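Local coordinates for protein putative Transcriptional Regulator (Rhodococcus sp., PDB 2IA2) that probably regulates transcription as an IclR-family protein, binding DNA through a helix-turn-helix domain and sensing a small ligand through a GAF-like C-terminal domain, at residues S112-D117 / V224-I229; V124-V129 / G136-T141; P144-S149 / L170-L175; L209-A214 / N228-A233. All blocks are in the same frame, centred on the assembly; numbering follows the deposited sequence.

Contact 1: residues S112-D117 / V224-I229; sequences SVSILD and VAAVNI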
loop_
_atom_site.group_PDB
_atom_site.type_symbol
_atom_site.label_atom_id
_atom_site.label_comp_id
_atom_site.label_asym_id
_atom_site.label_seq_id
_atom_site.Cartn_x
_atom_site.Cartn_y
_atom_site.Cartn_z
ATOM N N SER A 112 11.131 4.089 -18.956
ATOM C CA SER A 112 11.787 3.587 -17.778
ATOM C C SER A 112 11.376 4.383 -16.575
ATOM O O SER A 112 10.887 5.560 -16.697
ATOM C CB SER A 112 13.296 3.775 -17.891
ATOM O OG SER A 112 13.798 3.174 -19.086
ATOM N N VAL A 113 11.666 3.811 -15.399
ATOM C CA VAL A 113 11.541 4.592 -14.163
ATOM C C VAL A 113 12.872 4.465 -13.450
ATOM O O VAL A 113 13.444 3.389 -13.414
ATOM C CB VAL A 113 10.325 4.110 -13.286
ATOM C CG1 VAL A 113 10.419 4.644 -11.841
ATOM C CG2 VAL A 113 9.010 4.546 -13.897
ATOM N N SER A 114 13.353 5.554 -12.843
ATOM C CA SER A 114 14.587 5.464 -12.037
ATOM C C SER A 114 14.444 6.221 -10.741
ATOM O O SER A 114 13.499 7.006 -10.544
ATOM C CB SER A 114 15.804 6.030 -12.797
ATOM O OG SER A 114 15.559 7.406 -13.075
ATOM N N ILE A 115 15.382 5.955 -9.832
ATOM C CA ILE A 115 15.441 6.679 -8.583
ATOM C C ILE A 115 16.857 7.196 -8.431
ATOM O O ILE A 115 17.739 6.759 -9.161
ATOM C CB ILE A 115 15.050 5.754 -7.391
ATOM C CG1 ILE A 115 16.049 4.585 -7.288
ATOM C CG2 ILE A 115 13.575 5.320 -7.541
ATOM C CD1 ILE A 115 15.941 3.786 -6.058
ATOM N N LEU A 116 17.068 8.114 -7.494
ATOM C CA LEU A 116 18.377 8.729 -7.304
ATOM C C LEU A 116 19.186 7.989 -6.244
ATOM O O LEU A 116 18.662 7.628 -5.190
ATOM C CB LEU A 116 18.227 10.201 -6.916
ATOM C CG LEU A 116 19.502 11.046 -6.951
ATOM C CD1 LEU A 116 20.020 11.181 -8.374
ATOM C CD2 LEU A 116 19.258 12.414 -6.333
ATOM N N ASP A 117 20.465 7.766 -6.531
ATOM C CA ASP A 117 21.387 7.213 -5.545
ATOM C C ASP A 117 22.694 7.998 -5.513
ATOM O O ASP A 117 23.586 7.770 -6.330
ATOM C CB ASP A 117 21.667 5.738 -5.839
ATOM C CG ASP A 117 22.428 5.055 -4.719
ATOM O OD1 ASP A 117 22.788 5.740 -3.739
ATOM O OD2 ASP A 117 22.664 3.833 -4.819
ATOM N N VAL A 224 10.115 11.402 -5.758
ATOM C CA VAL A 224 10.697 10.156 -5.307
ATOM C C VAL A 224 11.235 9.328 -6.469
ATOM O O VAL A 224 12.064 8.468 -6.259
ATOM C CB VAL A 224 9.674 9.315 -4.495
ATOM C CG1 VAL A 224 9.251 10.121 -3.227
ATOM C CG2 VAL A 224 8.449 8.914 -5.363
ATOM N N ALA A 225 10.797 9.587 -7.701
ATOM C CA ALA A 225 11.294 8.798 -8.834
ATOM C C ALA A 225 11.143 9.658 -10.077
ATOM O O ALA A 225 10.561 10.738 -9.985
ATOM C CB ALA A 225 10.472 7.471 -8.968
ATOM N N ALA A 226 11.666 9.210 -11.217
ATOM C CA ALA A 226 11.368 9.873 -12.473
ATOM C C ALA A 226 10.956 8.825 -13.508
ATOM O O ALA A 226 11.418 7.703 -13.444
ATOM C CB ALA A 226 12.571 10.609 -12.955
ATOM N N VAL A 227 10.139 9.201 -14.483
ATOM C CA VAL A 227 9.768 8.295 -15.575
ATOM C C VAL A 227 10.251 8.964 -16.881
ATOM O O VAL A 227 10.208 10.159 -16.973
ATOM C CB VAL A 227 8.221 8.040 -15.571
ATOM C CG1 VAL A 227 7.420 9.382 -15.527
ATOM C CG2 VAL A 227 7.792 7.158 -16.748
ATOM N N ASN A 228 10.734 8.190 -17.853
ATOM C CA ASN A 228 11.178 8.751 -19.112
ATOM C C ASN A 228 10.623 8.036 -20.320
ATOM O O ASN A 228 9.990 6.981 -20.199
ATOM C CB ASN A 228 12.736 8.873 -19.171
ATOM C CG ASN A 228 13.437 7.653 -19.754
ATOM O OD1 ASN A 228 12.806 6.632 -20.024
ATOM N ND2 ASN A 228 14.770 7.754 -19.961
ATOM N N ILE A 229 10.821 8.669 -21.478
ATOM C CA ILE A 229 10.791 8.016 -22.781
ATOM C C ILE A 229 12.186 8.294 -23.347
ATOM O O ILE A 229 12.674 9.393 -23.221
ATOM C CB ILE A 229 9.752 8.660 -23.725
ATOM C CG1 ILE A 229 8.325 8.445 -23.196
ATOM C CG2 ILE A 229 9.901 8.101 -25.155
ATOM C CD1 ILE A 229 7.277 9.355 -23.827
HETATM O O HOH W 1 13.918 4.476 -21.305
HETATM O O HOH W 2 15.023 9.015 -5.763
#
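Ser114 and Ala226 form the clearest hydrogen-bonded pair between these two antiparallel strands: Ser114 N donates to Ala226 O at 3.0 Å and Ala226 N returns a bond to Ser114 O at 2.9 Å. One step along, Val113 and Val227 make a non-hydrogen-bonded pair, and there the side chains take over. Val113 CG2 packs on Val227 CB at 4.0 Å, the two valines crossing at a slant, while CG1, anti to the backbone N (chi1 164°), points the opposite way along the strand, to the Ala225 methyl. Ile115 CG2 closes on that same methyl, so Ala225 CB is caught between two branched residues.

Asn228 N donates to Ser112 O at 2.9 Å. The return from Ser112 N is poorer, split between two weak bonds to the backbone O and to OD1 of Asn228. A water strengthens this end, 2.6 Å from Ser112 OG and donating to Asn228 OD1. A second water bridges Leu116 N and Val224 O where direct pairing has given out; beside it Val224 and Ala225 both face Ile216, a classic beta bulge.

Further out, Leu100 of helix 92-107 and Ala253 of helix 246-264 cover the valine face, whereas Met150 of helix 149-156 lies against Ser114, Ala226 and Asn228. Ser114 OG is buried there without a polar partner in the model. The chemistry is thus divided by face: branched hydrocarbon packs against two long helices, and on the reverse small or polar side chains let another helix come close, with water reinforcing the weak bonding at one end and replacing direct bonds at the other.

Contact 2: residues V124-V129 / G136-T141; sequences VARVPV and GITIGT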
loop_
_atom_site.group_PDB
_atom_site.type_symbol
_atom_site.label_atom_id
_atom_site.label_comp_id
_atom_site.label_asym_id
_atom_site.label_seq_id
_atom_site.Cartn_x
_atom_site.Cartn_y
_atom_site.Cartn_z
ATOM N N VAL A 124 15.049 1.233 -12.242
ATOM C CA VAL A 124 14.271 0.292 -11.429
ATOM C C VAL A 124 13.130 -0.407 -12.187
ATOM O O VAL A 124 12.642 -1.403 -11.711
ATOM C CB VAL A 124 13.752 0.895 -10.062
ATOM C CG1 VAL A 124 14.926 1.206 -9.085
ATOM C CG2 VAL A 124 12.841 2.102 -10.277
ATOM N N ALA A 125 12.726 0.107 -13.347
ATOM C CA ALA A 125 11.679 -0.552 -14.165
ATOM C C ALA A 125 11.921 -0.057 -15.592
ATOM O O ALA A 125 12.422 1.051 -15.766
ATOM C CB ALA A 125 10.240 -0.141 -13.679
ATOM N N ARG A 126 11.621 -0.886 -16.587
ATOM C CA ARG A 126 11.764 -0.466 -17.955
ATOM C C ARG A 126 10.895 -1.314 -18.835
ATOM O O ARG A 126 10.584 -2.439 -18.482
ATOM C CB ARG A 126 13.235 -0.548 -18.420
ATOM C CG ARG A 126 13.757 -1.973 -18.536
ATOM C CD ARG A 126 14.548 -1.940 -19.813
ATOM N NE ARG A 126 15.193 -3.160 -20.298
ATOM C CZ ARG A 126 15.847 -3.192 -21.460
ATOM N NH1 ARG A 126 15.900 -2.097 -22.220
ATOM N NH2 ARG A 126 16.434 -4.305 -21.880
ATOM N N VAL A 127 10.472 -0.752 -19.967
ATOM C CA VAL A 127 9.848 -1.541 -21.045
ATOM C C VAL A 127 10.645 -1.209 -22.323
ATOM O O VAL A 127 10.671 -0.046 -22.718
ATOM C CB VAL A 127 8.373 -1.144 -21.217
ATOM C CG1 VAL A 127 7.806 -1.762 -22.494
ATOM C CG2 VAL A 127 7.538 -1.560 -19.978
ATOM N N PRO A 128 11.352 -2.183 -22.919
ATOM C CA PRO A 128 12.074 -1.980 -24.197
ATOM C C PRO A 128 11.134 -2.049 -25.430
ATOM O O PRO A 128 9.985 -2.465 -25.303
ATOM C CB PRO A 128 13.018 -3.185 -24.239
ATOM C CG PRO A 128 12.213 -4.285 -23.529
ATOM C CD PRO A 128 11.582 -3.538 -22.372
ATOM N N VAL A 129 11.621 -1.630 -26.596
ATOM C CA VAL A 129 10.947 -1.882 -27.867
ATOM C C VAL A 129 11.777 -2.897 -28.681
ATOM O O VAL A 129 12.966 -3.080 -28.435
ATOM C CB VAL A 129 10.687 -0.557 -28.646
ATOM C CG1 VAL A 129 9.616 0.250 -27.923
ATOM C CG2 VAL A 129 11.971 0.237 -28.823
ATOM N N GLY A 136 17.588 1.322 -24.833
ATOM C CA GLY A 136 17.107 0.887 -23.519
ATOM C C GLY A 136 18.264 0.372 -22.711
ATOM O O GLY A 136 19.183 -0.255 -23.248
ATOM N N ILE A 137 18.192 0.604 -21.403
ATOM C CA ILE A 137 19.262 0.226 -20.449
ATOM C C ILE A 137 18.643 -0.803 -19.492
ATOM O O ILE A 137 17.486 -0.621 -19.110
ATOM C CB ILE A 137 19.678 1.563 -19.755
ATOM C CG1 ILE A 137 20.661 2.306 -20.654
ATOM C CG2 ILE A 137 20.286 1.391 -18.390
ATOM C CD1 ILE A 137 20.578 3.772 -20.480
ATOM N N THR A 138 19.365 -1.842 -19.073
ATOM C CA THR A 138 18.786 -2.800 -18.110
ATOM C C THR A 138 18.653 -2.300 -16.642
ATOM O O THR A 138 19.430 -1.438 -16.158
ATOM C CB THR A 138 19.558 -4.125 -18.059
ATOM O OG1 THR A 138 20.869 -3.846 -17.568
ATOM C CG2 THR A 138 19.625 -4.773 -19.431
ATOM N N ILE A 139 17.671 -2.882 -15.953
ATOM C CA ILE A 139 17.342 -2.565 -14.544
ATOM C C ILE A 139 18.585 -2.777 -13.673
ATOM O O ILE A 139 19.315 -3.720 -13.901
ATOM C CB ILE A 139 16.128 -3.389 -14.080
ATOM C CG1 ILE A 139 14.891 -2.888 -14.804
ATOM C CG2 ILE A 139 15.882 -3.280 -12.560
ATOM C CD1 ILE A 139 13.748 -3.877 -14.722
ATOM N N GLY A 140 18.872 -1.851 -12.750
ATOM C CA GLY A 140 20.081 -1.907 -11.958
ATOM C C GLY A 140 21.233 -1.113 -12.502
ATOM O O GLY A 140 22.218 -0.848 -11.772
ATOM N N THR A 141 21.136 -0.681 -13.761
ATOM C CA THR A 141 22.205 0.137 -14.326
ATOM C C THR A 141 22.169 1.523 -13.691
ATOM O O THR A 141 21.090 2.031 -13.362
ATOM C CB THR A 141 22.054 0.273 -15.879
ATOM O OG1 THR A 141 21.991 -1.035 -16.441
ATOM C CG2 THR A 141 23.241 0.985 -16.507
#
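Thr138 O is gripped twice by Thr141, whose OG1 donates to it at 2.6 Å and whose backbone N does so at 3.0 Å, both coming from the same face of the carbonyl plane. These bonds close a type II beta turn from Thr138 to Thr141, with Gly140 in the position where its positive phi (94°) would jam a CB against the preceding carbonyl. The first half of the turn meets strand 120-127: Thr138 CG2 runs alongside the end of Arg126, and Ile139 leans onto the strand itself, CG2 lying 3.8 Å from Val124 O and CD1 over Ala125 CA.

Arg126 does most of the touching from the strand side. Its CG sits between the backbone N and carbonyl carbon (chi1 68°), and a bend at chi2 carries the chain along the loop. CD passes 3.3 Å from Ile137 O, CG meets Ile139 CG1, and the guanidinium has Ile137 O and Thr138 CA over one face and Pro128 CB against the opposite one. NH1 lies 3.5 Å from Gly136 CA, leaving no room for a CB on that residue. An alanine in place of Arg126 would remove this flat group and would probably leave a gap between Pro128 and the loop, with Ile137 O losing the cation beside it.

Behind the strand, Gln97 of helix 92-107 bonds Arg126 O. Gly140 and Thr141 bond to Tyr123 of the same strand, but between the two segments themselves no hydrogen bond crosses; there the loop rests on van der Waals contact and, probably, on attraction between the guanidinium charge and the Ile137 carbonyl dipole.

Contact 3: residues P144-S149 / L170-L175; sequences PAYATS and LDIQRL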
loop_
_atom_site.group_PDB
_atom_site.type_symbol
_atom_site.label_atom_id
_atom_site.label_comp_id
_atom_site.label_asym_id
_atom_site.label_seq_id
_atom_site.Cartn_x
_atom_site.Cartn_y
_atom_site.Cartn_z
ATOM N N PRO A 144 25.242 8.760 -14.663
ATOM C CA PRO A 144 25.349 10.024 -13.896
ATOM C C PRO A 144 24.080 10.876 -13.976
ATOM O O PRO A 144 23.538 11.043 -15.035
ATOM C CB PRO A 144 26.560 10.721 -14.528
ATOM C CG PRO A 144 26.728 10.073 -15.919
ATOM C CD PRO A 144 26.261 8.647 -15.740
ATOM N N ALA A 145 23.599 11.381 -12.839
ATOM C CA ALA A 145 22.381 12.171 -12.789
ATOM C C ALA A 145 22.407 13.419 -13.676
ATOM O O ALA A 145 21.384 13.762 -14.327
ATOM C CB ALA A 145 22.030 12.530 -11.314
ATOM N N TYR A 146 23.558 14.109 -13.703
ATOM C CA TYR A 146 23.722 15.378 -14.466
ATOM C C TYR A 146 23.546 15.273 -15.974
ATOM O O TYR A 146 23.323 16.283 -16.636
ATOM C CB TYR A 146 25.079 16.059 -14.184
ATOM C CG TYR A 146 26.268 15.514 -14.951
ATOM C CD1 TYR A 146 26.635 16.058 -16.181
ATOM C CD2 TYR A 146 27.030 14.459 -14.435
ATOM C CE1 TYR A 146 27.749 15.559 -16.895
ATOM C CE2 TYR A 146 28.132 13.949 -15.110
ATOM C CZ TYR A 146 28.495 14.513 -16.341
ATOM O OH TYR A 146 29.589 14.034 -17.022
ATOM N N ALA A 147 23.690 14.073 -16.522
ATOM C CA ALA A 147 23.711 13.898 -17.964
ATOM C C ALA A 147 22.516 13.101 -18.493
ATOM O O ALA A 147 22.505 12.699 -19.661
ATOM C CB ALA A 147 25.074 13.252 -18.418
ATOM N N THR A 148 21.497 12.909 -17.645
ATOM C CA THR A 148 20.283 12.185 -18.034
ATOM C C THR A 148 19.072 13.052 -17.731
ATOM O O THR A 148 19.146 13.919 -16.843
ATOM C CB THR A 148 20.166 10.864 -17.236
ATOM O OG1 THR A 148 20.142 11.200 -15.860
ATOM C CG2 THR A 148 21.346 9.956 -17.518
ATOM N N SER A 149 17.972 12.815 -18.442
ATOM C CA SER A 149 16.764 13.562 -18.244
ATOM C C SER A 149 16.155 13.218 -16.900
ATOM O O SER A 149 15.751 14.097 -16.183
ATOM C CB SER A 149 15.751 13.368 -19.415
ATOM O OG SER A 149 15.240 12.031 -19.507
ATOM N N LEU A 170 30.476 17.926 -7.871
ATOM C CA LEU A 170 30.380 17.314 -9.198
ATOM C C LEU A 170 31.550 17.633 -10.112
ATOM O O LEU A 170 31.989 18.785 -10.232
ATOM C CB LEU A 170 29.067 17.711 -9.887
ATOM C CG LEU A 170 28.772 17.100 -11.266
ATOM C CD1 LEU A 170 28.774 15.603 -11.279
ATOM C CD2 LEU A 170 27.449 17.632 -11.783
ATOM N N ASP A 171 32.031 16.583 -10.755
ATOM C CA ASP A 171 33.049 16.640 -11.819
ATOM C C ASP A 171 32.286 16.458 -13.139
ATOM O O ASP A 171 32.038 15.326 -13.553
ATOM C CB ASP A 171 34.030 15.474 -11.572
ATOM C CG ASP A 171 35.193 15.409 -12.571
ATOM O OD1 ASP A 171 35.369 16.360 -13.385
ATOM O OD2 ASP A 171 35.939 14.380 -12.508
ATOM N N ILE A 172 31.888 17.559 -13.777
ATOM C CA ILE A 172 31.166 17.513 -15.053
ATOM C C ILE A 172 32.141 17.101 -16.140
ATOM O O ILE A 172 33.121 17.792 -16.343
ATOM C CB ILE A 172 30.595 18.911 -15.429
ATOM C CG1 ILE A 172 29.544 19.365 -14.415
ATOM C CG2 ILE A 172 30.000 18.902 -16.845
ATOM C CD1 ILE A 172 29.223 20.848 -14.441
ATOM N N GLN A 173 31.893 15.989 -16.821
ATOM C CA GLN A 173 32.744 15.559 -17.959
ATOM C C GLN A 173 32.120 15.913 -19.310
ATOM O O GLN A 173 30.905 15.954 -19.429
ATOM C CB GLN A 173 33.004 14.059 -17.912
ATOM C CG GLN A 173 33.322 13.563 -16.539
ATOM C CD GLN A 173 34.140 12.309 -16.553
ATOM O OE1 GLN A 173 33.682 11.242 -16.985
ATOM N NE2 GLN A 173 35.367 12.417 -16.061
ATOM N N ARG A 174 32.944 16.179 -20.324
ATOM C CA ARG A 174 32.426 16.460 -21.671
ATOM C C ARG A 174 32.152 15.120 -22.331
ATOM O O ARG A 174 33.034 14.551 -22.959
ATOM C CB ARG A 174 33.427 17.271 -22.495
ATOM N N LEU A 175 30.946 14.592 -22.163
ATOM C CA LEU A 175 30.584 13.294 -22.738
ATOM C C LEU A 175 30.351 13.313 -24.263
ATOM O O LEU A 175 30.685 12.347 -24.958
ATOM C CB LEU A 175 29.355 12.704 -22.004
ATOM C CG LEU A 175 29.434 12.573 -20.470
ATOM C CD1 LEU A 175 28.102 12.104 -19.858
ATOM C CD2 LEU A 175 30.573 11.631 -20.064
HETATM O O HOH W 3 30.505 11.764 -15.886
#
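The backbones of 144-149 and 170-175 stay well apart, with Tyr146 CA 7.8 Å from Ile172 CA and no strand pairing, so a side chain has to bridge the interval. That side chain is Tyr146, projecting from a short 3-10 segment with its CG between the backbone N and the carbonyl carbon (chi1 81°), which sends the ring straight across. At its tip OH accepts a hydrogen bond from Gln173 N at 3.0 Å, with an N-H...O angle of 151°. A water at the ring edge, in its plane, lies 2.7 Å from the same OH and reaches Gln173 OE1 weakly.

Along the ring, aliphatic groups close in. Leu170 CD2 rests 3.7 Å from Tyr146 CB while its CD1 approaches CD2 of the ring; Ile172 places its CA over one face and its CG2 near CE1. Leu175 CD1 comes in at a slant to touch Tyr146 OH and fits tightly on the Ala147 methyl at 3.5 Å. A phenylalanine at Tyr146 would keep the ring but would probably leave Gln173 N without its acceptor and the water without its hydroxyl mate.

Thr148, two residues on, is the N-cap of helix 149-156, its OG1 bonded to Gly151 N, and Arg152 from that helix bonds Tyr146 O. Leu186 of helix 183-196 packs on Tyr146, Leu170 and Ile172, and Leu205, from a loop, touches Leu175. The contact therefore ties the run-up to helix 149-156 to the linker between helices 160-169 and 183-196.

Contact 4: residues L209-A214 / N228-A233; sequences LRSMAA and NISTPA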
loop_
_atom_site.group_PDB
_atom_site.type_symbol
_atom_site.label_atom_id
_atom_site.label_comp_id
_atom_site.label_asym_id
_atom_site.label_seq_id
_atom_site.Cartn_x
_atom_site.Cartn_y
_atom_site.Cartn_z
ATOM N N LEU A 209 21.076 10.363 -29.403
ATOM C CA LEU A 209 20.088 9.853 -28.412
ATOM C C LEU A 209 19.391 10.980 -27.722
ATOM O O LEU A 209 20.040 11.897 -27.250
ATOM C CB LEU A 209 20.764 8.946 -27.352
ATOM C CG LEU A 209 19.996 8.473 -26.092
ATOM C CD1 LEU A 209 18.893 7.496 -26.458
ATOM C CD2 LEU A 209 20.937 7.766 -25.230
ATOM N N ARG A 210 18.070 10.903 -27.617
ATOM C CA ARG A 210 17.304 11.878 -26.853
ATOM C C ARG A 210 16.452 11.226 -25.757
ATOM O O ARG A 210 16.020 10.106 -25.912
ATOM C CB ARG A 210 16.399 12.661 -27.775
ATOM C CG ARG A 210 17.141 13.704 -28.571
ATOM C CD ARG A 210 16.205 14.508 -29.389
ATOM N NE ARG A 210 16.952 15.387 -30.255
ATOM C CZ ARG A 210 16.575 15.703 -31.488
ATOM N NH1 ARG A 210 15.452 15.187 -32.007
ATOM N NH2 ARG A 210 17.331 16.546 -32.195
ATOM N N SER A 211 16.205 11.950 -24.672
ATOM C CA SER A 211 15.393 11.423 -23.547
ATOM C C SER A 211 14.550 12.532 -23.051
ATOM O O SER A 211 14.996 13.674 -23.091
ATOM C CB SER A 211 16.296 10.997 -22.404
ATOM O OG SER A 211 17.070 9.879 -22.833
HETATM N N MSE A 212 13.365 12.201 -22.528
HETATM C CA MSE A 212 12.549 13.187 -21.808
HETATM C C MSE A 212 11.960 12.556 -20.558
HETATM O O MSE A 212 11.607 11.388 -20.594
HETATM C CB MSE A 212 11.445 13.734 -22.700
HETATM C CG MSE A 212 10.442 12.707 -23.204
HETATM SE SE MSE A 212 10.358 12.682 -25.238
HETATM C CE MSE A 212 12.306 12.096 -25.677
ATOM N N ALA A 213 11.888 13.302 -19.471
ATOM C CA ALA A 213 11.501 12.727 -18.186
ATOM C C ALA A 213 10.598 13.654 -17.397
ATOM O O ALA A 213 10.605 14.871 -17.598
ATOM C CB ALA A 213 12.744 12.358 -17.351
ATOM N N ALA A 214 9.849 13.078 -16.470
ATOM C CA ALA A 214 8.921 13.824 -15.653
ATOM C C ALA A 214 9.040 13.243 -14.228
ATOM O O ALA A 214 9.409 12.067 -14.054
ATOM C CB ALA A 214 7.539 13.626 -16.170
ATOM N N ASN A 228 10.734 8.190 -17.853
ATOM C CA ASN A 228 11.178 8.751 -19.112
ATOM C C ASN A 228 10.623 8.036 -20.320
ATOM O O ASN A 228 9.990 6.981 -20.199
ATOM C CB ASN A 228 12.736 8.873 -19.171
ATOM C CG ASN A 228 13.437 7.653 -19.754
ATOM O OD1 ASN A 228 12.806 6.632 -20.024
ATOM N ND2 ASN A 228 14.770 7.754 -19.961
ATOM N N ILE A 229 10.821 8.669 -21.478
ATOM C CA ILE A 229 10.791 8.016 -22.781
ATOM C C ILE A 229 12.186 8.294 -23.347
ATOM O O ILE A 229 12.674 9.393 -23.221
ATOM C CB ILE A 229 9.752 8.660 -23.725
ATOM C CG1 ILE A 229 8.325 8.445 -23.196
ATOM C CG2 ILE A 229 9.901 8.101 -25.155
ATOM C CD1 ILE A 229 7.277 9.355 -23.827
ATOM N N SER A 230 12.830 7.302 -23.955
ATOM C CA SER A 230 14.131 7.527 -24.567
ATOM C C SER A 230 14.041 7.137 -26.037
ATOM O O SER A 230 13.408 6.123 -26.387
ATOM C CB SER A 230 15.209 6.680 -23.854
ATOM O OG SER A 230 16.528 7.112 -24.207
ATOM N N THR A 231 14.688 7.920 -26.905
ATOM C CA THR A 231 14.543 7.713 -28.363
ATOM C C THR A 231 15.724 8.224 -29.182
ATOM O O THR A 231 16.367 9.220 -28.796
ATOM C CB THR A 231 13.196 8.330 -28.872
ATOM O OG1 THR A 231 12.903 7.802 -30.162
ATOM C CG2 THR A 231 13.236 9.857 -28.916
ATOM N N PRO A 232 16.048 7.542 -30.304
ATOM C CA PRO A 232 17.050 8.135 -31.206
ATOM C C PRO A 232 16.624 9.513 -31.662
ATOM O O PRO A 232 15.452 9.750 -31.919
ATOM C CB PRO A 232 17.100 7.145 -32.409
ATOM C CG PRO A 232 16.757 5.831 -31.744
ATOM C CD PRO A 232 15.609 6.223 -30.800
ATOM N N ALA A 233 17.571 10.424 -31.730
ATOM C CA ALA A 233 17.273 11.745 -32.255
ATOM C C ALA A 233 16.630 11.659 -33.659
ATOM O O ALA A 233 15.760 12.499 -34.008
ATOM C CB ALA A 233 18.555 12.591 -32.276
HETATM O O HOH W 4 14.071 12.190 -31.008
#
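Arg210 and Thr231 pair through two short backbone bonds, Arg210 N to Thr231 O and Thr231 N to Arg210 O, both 2.7 Å. Met212 and Ile229 repeat the pattern at 3.0 Å, all four donors coming in nearly along the C=O axis. Between them Ser211 and Ser230 form a non-hydrogen-bonded pair, joined instead by their hydroxyls, OG to OG at 3.1 Å; either may donate. Leu209 CD1 comes against the Ser230 hydroxyl.

The apolar contacts begin with Met212, present as selenomethionine, whose bent chain folds back over the neighbouring strand: CG meets Ile229 CB and CE reaches Thr231 CG2 at 4.0 Å. On the other face Ala213 CB touches Asn228 CB.

The charged group is Arg210. Its extended chain lays the guanidinium flat on Ala233, whose CB stands 3.7 Å above the centre of that plane, while NE forms a salt bridge with Asp202 outside the two segments.

These strands are the arms of the hairpin 209-217/223-232, flanked by strand 199-202 beside 209-217 and strand 110-117 beside 223-232. Leu249 of helix 246-264 and Leu241 of helix 238-244 cover Met212; Ser149 and Met150 of helix 149-156 lie against Ala213 on the reverse.

Contacts 1 and 4 lie in the antiparallel six-stranded sheet of the GAF-like C-terminal domain, and contact 2 joins its strand 120-127 to the following loop. Contacts 1 and 4 share Asn228 and Ile229 of strand 223-232, their centres 12 Å apart. Centre to centre, contact 2 lies about 11 Å from contact 1; contact 3, off the sheet, lies about 16 Å from contacts 1 and 4, yet Ser149 packs on Ser211 and Ala213. Along the chain, contacts 2 and 3 fall between the segments of contact 1; contact 4 follows them and ends on the same strand as contact 1. Strands 110-117 and 223-232 thus join hairpin 110-117/120-127 to hairpin 209-217/223-232.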